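Local coordinates for protein sulfate adenylyltransferase (Allochromatium vinosum, PDB 4DNX) that catalyses the transfer of the adenylyl group of ATP to sulfate, giving adenosine 5'-phosphosulfate and diphosphate, at residues S53-F58 / R77-P82; S67-T72 / T132-G137; A126-M131 / T148-G153; T263-D268 / Y282-M287. One frame throughout, in Å; residues are numbered along the deposited sequence.

Contact 1: residues S53-F58 / R77-P82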
# COMPACT_ATOMS: atom_id res chain seq x y z
N SER A 53 -4.04 -5.18 -17.48
CA SER A 53 -4.76 -4.23 -18.31
C SER A 53 -4.44 -4.33 -19.81
O SER A 53 -3.30 -4.70 -20.15
CB SER A 53 -4.36 -2.79 -17.87
OG SER A 53 -4.99 -1.79 -18.70
N PRO A 54 -5.50 -4.48 -20.60
CA PRO A 54 -6.73 -3.71 -20.47
C PRO A 54 -7.84 -4.78 -20.41
O PRO A 54 -9.02 -4.47 -20.71
CB PRO A 54 -6.82 -2.91 -21.78
CG PRO A 54 -6.21 -3.81 -22.77
CD PRO A 54 -5.06 -4.48 -22.02
N LEU A 55 -7.50 -6.02 -20.07
CA LEU A 55 -8.52 -7.08 -20.11
C LEU A 55 -9.59 -6.90 -19.03
O LEU A 55 -9.33 -6.39 -17.93
CB LEU A 55 -7.86 -8.47 -19.96
CG LEU A 55 -7.29 -9.08 -21.26
CD1 LEU A 55 -6.26 -8.21 -21.90
CD2 LEU A 55 -6.64 -10.42 -20.93
N ASP A 56 -10.82 -7.34 -19.35
CA ASP A 56 -11.95 -7.08 -18.42
C ASP A 56 -12.34 -8.20 -17.48
O ASP A 56 -13.10 -7.96 -16.54
CB ASP A 56 -13.20 -6.55 -19.16
CG ASP A 56 -13.85 -7.56 -20.04
OD1 ASP A 56 -13.58 -8.79 -19.90
OD2 ASP A 56 -14.67 -7.13 -20.89
N GLY A 57 -11.80 -9.39 -17.70
CA GLY A 57 -12.20 -10.53 -16.90
C GLY A 57 -11.73 -11.84 -17.49
O GLY A 57 -10.70 -11.91 -18.13
N PHE A 58 -12.52 -12.90 -17.27
CA PHE A 58 -12.08 -14.25 -17.64
C PHE A 58 -12.49 -14.55 -19.07
O PHE A 58 -13.55 -14.14 -19.51
CB PHE A 58 -12.66 -15.28 -16.68
CG PHE A 58 -12.07 -15.20 -15.28
CD1 PHE A 58 -10.79 -15.71 -15.01
CD2 PHE A 58 -12.78 -14.61 -14.24
CE1 PHE A 58 -10.25 -15.64 -13.72
CE2 PHE A 58 -12.26 -14.54 -12.94
CZ PHE A 58 -10.98 -15.05 -12.67
N ARG A 77 -6.25 -8.46 -29.83
CA ARG A 77 -5.43 -7.90 -28.72
C ARG A 77 -4.31 -8.87 -28.30
O ARG A 77 -4.55 -10.07 -28.20
CB ARG A 77 -6.29 -7.58 -27.47
CG ARG A 77 -7.19 -6.34 -27.59
CD ARG A 77 -8.14 -6.19 -26.38
NE ARG A 77 -9.13 -7.27 -26.39
CZ ARG A 77 -9.89 -7.63 -25.36
NH1 ARG A 77 -9.81 -7.01 -24.20
NH2 ARG A 77 -10.75 -8.63 -25.50
N PHE A 78 -3.10 -8.36 -28.04
CA PHE A 78 -2.02 -9.17 -27.51
C PHE A 78 -2.27 -9.53 -26.02
O PHE A 78 -2.50 -8.65 -25.18
CB PHE A 78 -0.70 -8.41 -27.65
CG PHE A 78 0.47 -9.11 -27.05
CD1 PHE A 78 0.93 -10.33 -27.58
CD2 PHE A 78 1.14 -8.56 -25.94
CE1 PHE A 78 2.04 -11.00 -26.99
CE2 PHE A 78 2.24 -9.23 -25.37
CZ PHE A 78 2.67 -10.45 -25.90
N PHE A 79 -2.19 -10.82 -25.71
CA PHE A 79 -2.12 -11.31 -24.34
C PHE A 79 -1.53 -12.73 -24.27
O PHE A 79 -2.02 -13.64 -24.92
CB PHE A 79 -3.46 -11.22 -23.61
CG PHE A 79 -3.31 -11.29 -22.12
CD1 PHE A 79 -2.96 -10.14 -21.37
CD2 PHE A 79 -3.38 -12.53 -21.45
CE1 PHE A 79 -2.75 -10.19 -20.02
CE2 PHE A 79 -3.16 -12.60 -20.06
CZ PHE A 79 -2.86 -11.41 -19.32
N PRO A 80 -0.45 -12.91 -23.49
CA PRO A 80 0.37 -14.11 -23.66
C PRO A 80 -0.07 -15.42 -23.05
O PRO A 80 0.47 -16.44 -23.46
CB PRO A 80 1.74 -13.69 -23.07
CG PRO A 80 1.47 -12.60 -22.17
CD PRO A 80 0.18 -11.92 -22.59
N VAL A 81 -0.98 -15.42 -22.08
CA VAL A 81 -1.49 -16.69 -21.51
C VAL A 81 -3.01 -16.64 -21.32
O VAL A 81 -3.59 -15.59 -21.12
CB VAL A 81 -0.82 -17.04 -20.13
CG1 VAL A 81 0.71 -17.11 -20.28
CG2 VAL A 81 -1.26 -16.06 -19.05
N PRO A 82 -3.66 -17.79 -21.34
CA PRO A 82 -5.10 -17.79 -21.14
C PRO A 82 -5.38 -17.32 -19.72
O PRO A 82 -4.58 -17.59 -18.84
CB PRO A 82 -5.50 -19.27 -21.28
CG PRO A 82 -4.34 -20.02 -21.77
CD PRO A 82 -3.13 -19.09 -21.78
O HOH W 1 -11.08 -8.77 -22.01

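Contact 2: residues S67-T72 / T132-G137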
# COMPACT_ATOMS: atom_id res chain seq x y z
N SER A 67 -5.11 -17.29 -27.26
CA SER A 67 -4.00 -16.82 -26.38
C SER A 67 -2.90 -17.92 -26.26
O SER A 67 -1.68 -17.65 -26.41
CB SER A 67 -4.57 -16.46 -24.99
OG SER A 67 -3.52 -15.89 -24.25
N ALA A 68 -3.34 -19.16 -26.00
CA ALA A 68 -2.42 -20.27 -25.85
C ALA A 68 -1.58 -20.46 -27.11
O ALA A 68 -0.37 -20.65 -27.03
CB ALA A 68 -3.20 -21.58 -25.53
N GLN A 69 -2.20 -20.41 -28.29
CA GLN A 69 -1.48 -20.81 -29.48
C GLN A 69 -0.73 -19.67 -30.15
O GLN A 69 0.24 -19.92 -30.88
CB GLN A 69 -2.43 -21.44 -30.51
CG GLN A 69 -3.10 -22.71 -30.04
CD GLN A 69 -4.14 -23.17 -31.00
OE1 GLN A 69 -3.86 -23.94 -31.92
NE2 GLN A 69 -5.36 -22.72 -30.79
N SER A 70 -1.22 -18.44 -29.95
CA SER A 70 -0.73 -17.31 -30.76
C SER A 70 -0.46 -16.01 -29.97
O SER A 70 -0.06 -14.97 -30.55
CB SER A 70 -1.69 -17.03 -31.93
OG SER A 70 -2.89 -16.43 -31.46
N MET A 71 -0.66 -16.07 -28.65
CA MET A 71 -0.54 -14.92 -27.75
C MET A 71 -1.45 -13.76 -28.13
O MET A 71 -1.14 -12.62 -27.83
CB MET A 71 0.93 -14.47 -27.61
CG MET A 71 1.92 -15.57 -27.23
SD MET A 71 3.57 -14.74 -27.07
CE MET A 71 4.71 -15.96 -27.67
N THR A 72 -2.59 -14.06 -28.75
CA THR A 72 -3.61 -13.04 -29.01
C THR A 72 -4.99 -13.54 -28.62
O THR A 72 -5.27 -14.74 -28.64
CB THR A 72 -3.67 -12.62 -30.52
OG1 THR A 72 -4.08 -13.74 -31.32
CG2 THR A 72 -2.34 -12.10 -31.01
N THR A 132 -2.42 -26.85 -22.85
CA THR A 132 -1.33 -27.30 -21.97
C THR A 132 0.02 -27.35 -22.72
O THR A 132 0.99 -26.73 -22.26
CB THR A 132 -1.64 -28.71 -21.41
OG1 THR A 132 -2.78 -28.60 -20.55
CG2 THR A 132 -0.48 -29.25 -20.61
N GLU A 133 0.05 -28.04 -23.85
CA GLU A 133 1.29 -28.16 -24.64
C GLU A 133 1.79 -26.77 -25.11
O GLU A 133 3.00 -26.50 -25.08
CB GLU A 133 1.09 -29.11 -25.81
CG GLU A 133 2.40 -29.40 -26.52
CD GLU A 133 2.74 -28.30 -27.52
OE1 GLU A 133 3.95 -28.00 -27.72
OE2 GLU A 133 1.78 -27.74 -28.10
N GLN A 134 0.88 -25.90 -25.53
CA GLN A 134 1.27 -24.57 -26.03
C GLN A 134 1.77 -23.62 -24.92
O GLN A 134 2.78 -22.89 -25.11
CB GLN A 134 0.10 -23.93 -26.81
CG GLN A 134 -0.21 -24.65 -28.12
CD GLN A 134 0.84 -24.38 -29.16
OE1 GLN A 134 0.91 -23.29 -29.72
NE2 GLN A 134 1.69 -25.35 -29.41
N VAL A 135 1.10 -23.61 -23.78
CA VAL A 135 1.49 -22.69 -22.68
C VAL A 135 2.75 -23.16 -21.95
O VAL A 135 3.67 -22.36 -21.69
CB VAL A 135 0.35 -22.48 -21.68
CG1 VAL A 135 0.83 -21.68 -20.46
CG2 VAL A 135 -0.82 -21.72 -22.35
N TYR A 136 2.79 -24.45 -21.62
CA TYR A 136 3.85 -25.00 -20.76
C TYR A 136 5.00 -25.66 -21.51
O TYR A 136 6.02 -26.01 -20.91
CB TYR A 136 3.24 -25.97 -19.71
CG TYR A 136 2.20 -25.28 -18.84
CD1 TYR A 136 2.57 -24.53 -17.71
CD2 TYR A 136 0.85 -25.36 -19.17
CE1 TYR A 136 1.60 -23.86 -16.92
CE2 TYR A 136 -0.13 -24.71 -18.37
CZ TYR A 136 0.24 -23.98 -17.26
OH TYR A 136 -0.72 -23.34 -16.50
N GLY A 137 4.83 -25.84 -22.83
CA GLY A 137 5.85 -26.45 -23.68
C GLY A 137 6.12 -27.92 -23.42
O GLY A 137 7.18 -28.44 -23.78
O HOH W 2 0.54 -22.61 -32.34

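Contact 3: residues A126-M131 / T148-G153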
# COMPACT_ATOMS: atom_id res chain seq x y z
N ALA A 126 -9.18 -32.70 -25.76
CA ALA A 126 -8.32 -32.24 -26.85
C ALA A 126 -7.99 -30.76 -26.70
O ALA A 126 -6.85 -30.35 -26.92
CB ALA A 126 -8.96 -32.53 -28.20
N GLN A 127 -8.98 -29.95 -26.30
CA GLN A 127 -8.74 -28.51 -26.05
C GLN A 127 -7.79 -28.27 -24.88
O GLN A 127 -6.90 -27.40 -24.98
CB GLN A 127 -10.08 -27.80 -25.81
CG GLN A 127 -10.93 -27.78 -27.06
CD GLN A 127 -12.34 -27.31 -26.82
OE1 GLN A 127 -12.96 -27.56 -25.77
NE2 GLN A 127 -12.88 -26.61 -27.81
N MET A 128 -7.93 -29.06 -23.81
CA MET A 128 -7.03 -28.94 -22.64
C MET A 128 -5.61 -29.29 -23.01
O MET A 128 -4.69 -28.53 -22.65
CB MET A 128 -7.45 -29.80 -21.44
CG MET A 128 -8.61 -29.22 -20.65
SD MET A 128 -8.34 -27.60 -19.87
CE MET A 128 -7.23 -27.95 -18.52
N ALA A 129 -5.44 -30.39 -23.73
CA ALA A 129 -4.10 -30.85 -24.18
C ALA A 129 -3.45 -29.81 -25.08
O ALA A 129 -2.23 -29.59 -24.98
CB ALA A 129 -4.17 -32.21 -24.88
N LEU A 130 -4.24 -29.21 -25.98
CA LEU A 130 -3.70 -28.20 -26.90
C LEU A 130 -3.20 -27.00 -26.09
O LEU A 130 -2.06 -26.53 -26.27
CB LEU A 130 -4.76 -27.77 -27.93
CG LEU A 130 -4.39 -26.69 -28.97
CD1 LEU A 130 -3.11 -27.04 -29.69
CD2 LEU A 130 -5.53 -26.52 -29.98
N MET A 131 -4.03 -26.51 -25.16
CA MET A 131 -3.64 -25.33 -24.35
C MET A 131 -2.43 -25.65 -23.45
O MET A 131 -1.53 -24.84 -23.33
CB MET A 131 -4.83 -24.80 -23.51
CG MET A 131 -5.95 -24.12 -24.35
SD MET A 131 -7.19 -23.28 -23.42
CE MET A 131 -8.14 -24.68 -22.76
N THR A 148 -1.28 -28.31 -12.08
CA THR A 148 -2.26 -27.34 -11.57
C THR A 148 -3.31 -26.99 -12.60
O THR A 148 -4.51 -26.97 -12.31
CB THR A 148 -1.52 -26.04 -11.07
OG1 THR A 148 -0.69 -26.40 -9.95
CG2 THR A 148 -2.51 -24.91 -10.69
N PHE A 149 -2.86 -26.72 -13.83
CA PHE A 149 -3.79 -26.26 -14.87
C PHE A 149 -4.85 -27.33 -15.13
O PHE A 149 -6.03 -27.01 -15.32
CB PHE A 149 -2.99 -25.95 -16.18
CG PHE A 149 -3.84 -25.40 -17.32
CD1 PHE A 149 -4.50 -24.18 -17.18
CD2 PHE A 149 -3.97 -26.11 -18.52
CE1 PHE A 149 -5.29 -23.65 -18.25
CE2 PHE A 149 -4.75 -25.61 -19.59
CZ PHE A 149 -5.40 -24.37 -19.44
N ASN A 150 -4.42 -28.58 -15.09
CA ASN A 150 -5.28 -29.70 -15.43
C ASN A 150 -6.03 -30.26 -14.22
O ASN A 150 -6.71 -31.30 -14.33
CB ASN A 150 -4.45 -30.80 -16.11
CG ASN A 150 -4.16 -30.46 -17.56
OD1 ASN A 150 -4.98 -30.71 -18.44
ND2 ASN A 150 -3.01 -29.84 -17.81
N SER A 151 -5.93 -29.56 -13.09
CA SER A 151 -6.50 -30.05 -11.82
C SER A 151 -7.59 -29.15 -11.28
O SER A 151 -7.87 -29.20 -10.09
CB SER A 151 -5.40 -30.20 -10.76
OG SER A 151 -4.70 -31.40 -11.02
N GLN A 152 -8.24 -28.41 -12.17
CA GLN A 152 -9.20 -27.39 -11.75
C GLN A 152 -10.63 -27.69 -12.15
O GLN A 152 -11.54 -26.94 -11.75
CB GLN A 152 -8.85 -26.04 -12.36
CG GLN A 152 -7.44 -25.51 -12.00
CD GLN A 152 -7.16 -24.23 -12.74
OE1 GLN A 152 -7.48 -23.15 -12.25
NE2 GLN A 152 -6.67 -24.34 -13.99
N GLY A 153 -10.83 -28.72 -12.94
CA GLY A 153 -12.12 -29.00 -13.54
C GLY A 153 -12.15 -28.53 -14.98
O GLY A 153 -11.17 -27.90 -15.46

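Contact 4: residues T263-D268 / Y282-M287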
# COMPACT_ATOMS: atom_id res chain seq x y z
N THR A 263 8.83 -3.31 -3.74
CA THR A 263 7.38 -3.47 -3.98
C THR A 263 7.12 -4.94 -4.13
O THR A 263 8.05 -5.76 -4.19
CB THR A 263 6.94 -2.84 -5.33
OG1 THR A 263 7.49 -3.58 -6.42
CG2 THR A 263 7.33 -1.34 -5.42
N GLY A 264 5.85 -5.28 -4.26
CA GLY A 264 5.46 -6.68 -4.44
C GLY A 264 4.13 -6.87 -5.12
O GLY A 264 3.29 -5.93 -5.19
N TYR A 265 3.90 -8.09 -5.61
CA TYR A 265 2.64 -8.37 -6.26
C TYR A 265 2.25 -9.81 -5.94
O TYR A 265 3.05 -10.58 -5.43
CB TYR A 265 2.77 -8.19 -7.79
CG TYR A 265 3.63 -9.23 -8.46
CD1 TYR A 265 5.01 -9.24 -8.30
CD2 TYR A 265 3.03 -10.29 -9.18
CE1 TYR A 265 5.78 -10.20 -8.89
CE2 TYR A 265 3.81 -11.28 -9.77
CZ TYR A 265 5.17 -11.23 -9.60
OH TYR A 265 5.95 -12.18 -10.21
N GLY A 266 0.99 -10.14 -6.24
CA GLY A 266 0.49 -11.50 -5.94
C GLY A 266 -0.08 -12.20 -7.18
O GLY A 266 -1.01 -11.68 -7.80
N PHE A 267 0.48 -13.38 -7.49
CA PHE A 267 0.09 -14.16 -8.68
C PHE A 267 0.77 -15.56 -8.57
O PHE A 267 1.98 -15.64 -8.30
CB PHE A 267 0.61 -13.47 -9.95
CG PHE A 267 0.25 -14.20 -11.23
CD1 PHE A 267 -1.09 -14.32 -11.64
CD2 PHE A 267 1.25 -14.74 -12.03
CE1 PHE A 267 -1.40 -14.99 -12.84
CE2 PHE A 267 0.95 -15.40 -13.22
CZ PHE A 267 -0.41 -15.51 -13.62
N ASP A 268 0.02 -16.64 -8.78
CA ASP A 268 0.65 -17.97 -8.62
C ASP A 268 1.59 -18.23 -9.79
O ASP A 268 1.21 -18.07 -10.94
CB ASP A 268 -0.42 -19.07 -8.52
CG ASP A 268 -1.15 -19.09 -7.17
OD1 ASP A 268 -0.66 -18.45 -6.20
OD2 ASP A 268 -2.21 -19.75 -7.06
N TYR A 282 4.95 -8.25 -20.00
CA TYR A 282 3.68 -7.58 -20.20
C TYR A 282 3.26 -6.77 -18.96
O TYR A 282 2.99 -5.55 -19.07
CB TYR A 282 2.64 -8.64 -20.51
CG TYR A 282 1.27 -8.09 -20.88
CD1 TYR A 282 0.41 -7.60 -19.89
CD2 TYR A 282 0.85 -8.11 -22.19
CE1 TYR A 282 -0.86 -7.06 -20.25
CE2 TYR A 282 -0.40 -7.61 -22.58
CZ TYR A 282 -1.25 -7.09 -21.59
OH TYR A 282 -2.47 -6.58 -21.99
N PHE A 283 3.22 -7.42 -17.80
CA PHE A 283 2.75 -6.68 -16.62
C PHE A 283 3.74 -5.66 -16.06
O PHE A 283 3.34 -4.67 -15.43
CB PHE A 283 2.06 -7.56 -15.55
CG PHE A 283 2.93 -8.54 -14.81
CD1 PHE A 283 3.71 -8.14 -13.72
CD2 PHE A 283 2.79 -9.91 -15.08
CE1 PHE A 283 4.45 -9.12 -12.95
CE2 PHE A 283 3.51 -10.90 -14.36
CZ PHE A 283 4.33 -10.50 -13.28
N ARG A 284 5.02 -5.88 -16.37
CA ARG A 284 6.03 -4.90 -15.97
C ARG A 284 5.92 -3.65 -16.82
O ARG A 284 6.22 -2.54 -16.35
CB ARG A 284 7.45 -5.51 -16.03
CG ARG A 284 7.95 -6.05 -14.69
CD ARG A 284 7.13 -7.12 -14.22
NE ARG A 284 7.41 -7.74 -12.89
CZ ARG A 284 7.81 -9.00 -12.66
NH1 ARG A 284 8.20 -9.82 -13.63
NH2 ARG A 284 7.80 -9.46 -11.40
N GLN A 285 5.54 -3.79 -18.08
CA GLN A 285 5.30 -2.58 -18.90
C GLN A 285 4.10 -1.85 -18.32
O GLN A 285 4.13 -0.61 -18.20
CB GLN A 285 5.09 -2.93 -20.38
CG GLN A 285 4.88 -1.66 -21.24
CD GLN A 285 4.79 -1.94 -22.74
OE1 GLN A 285 5.50 -2.79 -23.28
NE2 GLN A 285 3.94 -1.17 -23.42
N ASN A 286 3.05 -2.61 -17.97
CA ASN A 286 1.88 -1.94 -17.35
C ASN A 286 2.18 -1.13 -16.07
O ASN A 286 1.62 -0.07 -15.88
CB ASN A 286 0.74 -2.95 -17.11
CG ASN A 286 -0.10 -3.15 -18.34
OD1 ASN A 286 -0.11 -2.30 -19.24
ND2 ASN A 286 -0.85 -4.25 -18.39
N MET A 287 3.09 -1.62 -15.25
CA MET A 287 3.48 -0.92 -14.02
C MET A 287 4.44 0.27 -14.30
O MET A 287 4.60 1.11 -13.41
CB MET A 287 4.00 -1.92 -12.98
CG MET A 287 5.47 -2.13 -13.09
SD MET A 287 5.95 -3.48 -11.96
CE MET A 287 7.75 -3.34 -12.14

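Contact 1: residues S53-F58 / R77-P82
L55 presses its isobutyl group onto the ring of F79, joining the turn before strand 57-58 to the irregular loop before strand 86-87. Its CB is directed at that loop, and CG, held beside the backbone N and anti to the carbonyl carbon (chi1 -83°), brings both methyls to the phenyl. CD1 reaches the rim, 3.9 Å from F79 CD1. CD2 goes further in: it stands 3.7 Å from the centroid of the F79 ring and 13° off the ring normal, a CH-pi contact over the centre of one face. P80 CD, of the next residue, lies over the opposite face near its rim. V81 O lies in the ring plane at its edge, and F52 and Y282 meet the phenyl edge-to-face. At the polar margin, R77 NE pairs with D75 in a salt bridge, while R77 NH1 donates to a water at 3.1 Å; this water also accepts from D56 N at 3.0 Å. The guanidinium thus joins the L55 turn through solvent. L55 also touches L47 of helix 38-48. A buried Leu-on-Phe CH-pi contact, with a water bridging R77 and D56 beside it, thus joins two loops of the PUA-like domain.

Contact 2: residues S67-T72 / T132-G137
A68 and Q69, near the C-terminal end of helix 61-70, pack against Q134 and V135 in the last turn of helix 125-136, a helix-helix contact inside the PUA-like domain. The backbones come close, with A68 CA and V135 CA only 5.6 Å apart, which the small alanine allows. On the buried side the touch is apolar, A68 CB meeting V135 CG2 at 4.0 Å. Toward the surface, Q134 CB packs 3.3 Å from A68 O, whose hydrogen-bond partner is R275 NH2. The Q134 chain then bends at chi2 (-73°) and lays its amide beside Q69, with OE1 3.5 Å from Q69 CA. The two glutamine amides do not pair: their planes are nearly perpendicular, and Q69 NE2 turns back to L65 O in its own helix. Instead Q134 OE1 accepts from a water at 2.7 Å, and the same water donates to Q69 O at 3.1 Å. Q134 NE2 gives an almost straight bond of 2.7 Å to the syn lone pair of E133 OE2, which lies in the amide plane. With an alanine in place of Q134, the water would probably lose its link to helix 125-136 and the E133 carboxylate its amide partner. No direct hydrogen bond crosses this interface: the polar link between the two segments is a shared water, and the inner side is a methyl-to-methyl contact.

Contact 3: residues A126-M131 / T148-G153
F149, the last helical residue of 144-149, receives M128 and M131 from helix 125-136. Its CG stands anti to the backbone N (chi1 -177°), which carries the ring across to that helix. There ring atom CE2 lies 3.6 Å from M128 CE. The methyl sits off-centre, 4.0 Å from the F149 centroid, and M128 SD follows obliquely, making this a Met-aromatic contact with a CH-pi component. Bends at chi2 and chi3 fold the M128 chain onto the phenyl. M131 approaches with CB, 4.0 Å from F149 CE2. M128 CE also rests 3.5 Å from F149 O. At N150 the chain leaves the helix; its OD1 lies 3.6 Å from M128 CE, while ND2 bonds to V146 O and to T132 OG1. Further on, Q152 folds back so that NE2 donates to F149 O at 3.1 Å in a nearly straight bond, the acceptor in the amide plane, NE2 coming from well to the side of the carbonyl and tilted out of its plane. The cluster between helices 125-136 and 144-149 is flanked by helix 61-70, where M131 touches A64 and A68, and helix 38-48, where F149 touches Q39; M128 touches V123 just after strand 119-122.

Contact 4: residues T263-D268 / Y282-M287
Y265 meets F283 and R284 where edge strand 260-266 of the parallel Rossmann-like sheet faces helix 274-287, part of the crossover that leads on to strand 291-294. The dense part is the trio of flat groups. F283 lays CE1 over one face of the tyrosine, offset toward the rim, and its CZ comes to 3.6 Å from Y265 CE2. The rings meet obliquely, planes at 51° and centroids 5.1 Å apart. F283 CE1 also lies over one face of the R284 guanidinium, offset toward its rim. Both aromatic residues hold CG between backbone N and carbonyl carbon (chi1 70° in Y265 and 68° in F283), which swings each ring toward the other. Around this knot the fit is looser: F267 also has its CB directed at the helix, but neither it nor M287 makes a close contact across the segments; M287 packs on V225, H227 and helix 180-190. All three touching residues are buried, and M46 of helix 38-48 touches both aromatic side chains. Replacing Y265 by an alanine would probably open a gap beside F283 CE1 and CZ and leave the phenyl and R284 less firmly placed. R284 is held by H227 ND1 at NE and by Q199 OE1 at NH2; Q199 begins a Gln-Thr-Arg-Asn sequence that in relatives forms part of the substrate site. The guanidinium stands almost perpendicular to the tyrosine ring, with R284 NH2 3.3 Å from Y265 CE1.

Contacts 1, 2 and 3 form a chain through the PUA-like domain, and contact 4 belongs to the Rossmann-like ATP-sulfurylase part. Contact 1 joins contact 2 through F79 O and S67 OG, 2.8 Å apart, and through F79 N and M71 O, 3.0 Å apart. Contacts 2 and 3 share helix 125-136, and T132 OG1 lies 3.0 Å from N150 ND2. One place where the two parts meet is S53 O of contact 1, 2.8 Å from Y282 OH and 3.1 Å from N286 ND2 of contact 4. Contacts 3 and 4 do not touch: centres about 25 Å apart, nearest atoms about 6 Å. Contact 4, through R284 and Q199, is probably nearest the substrate site.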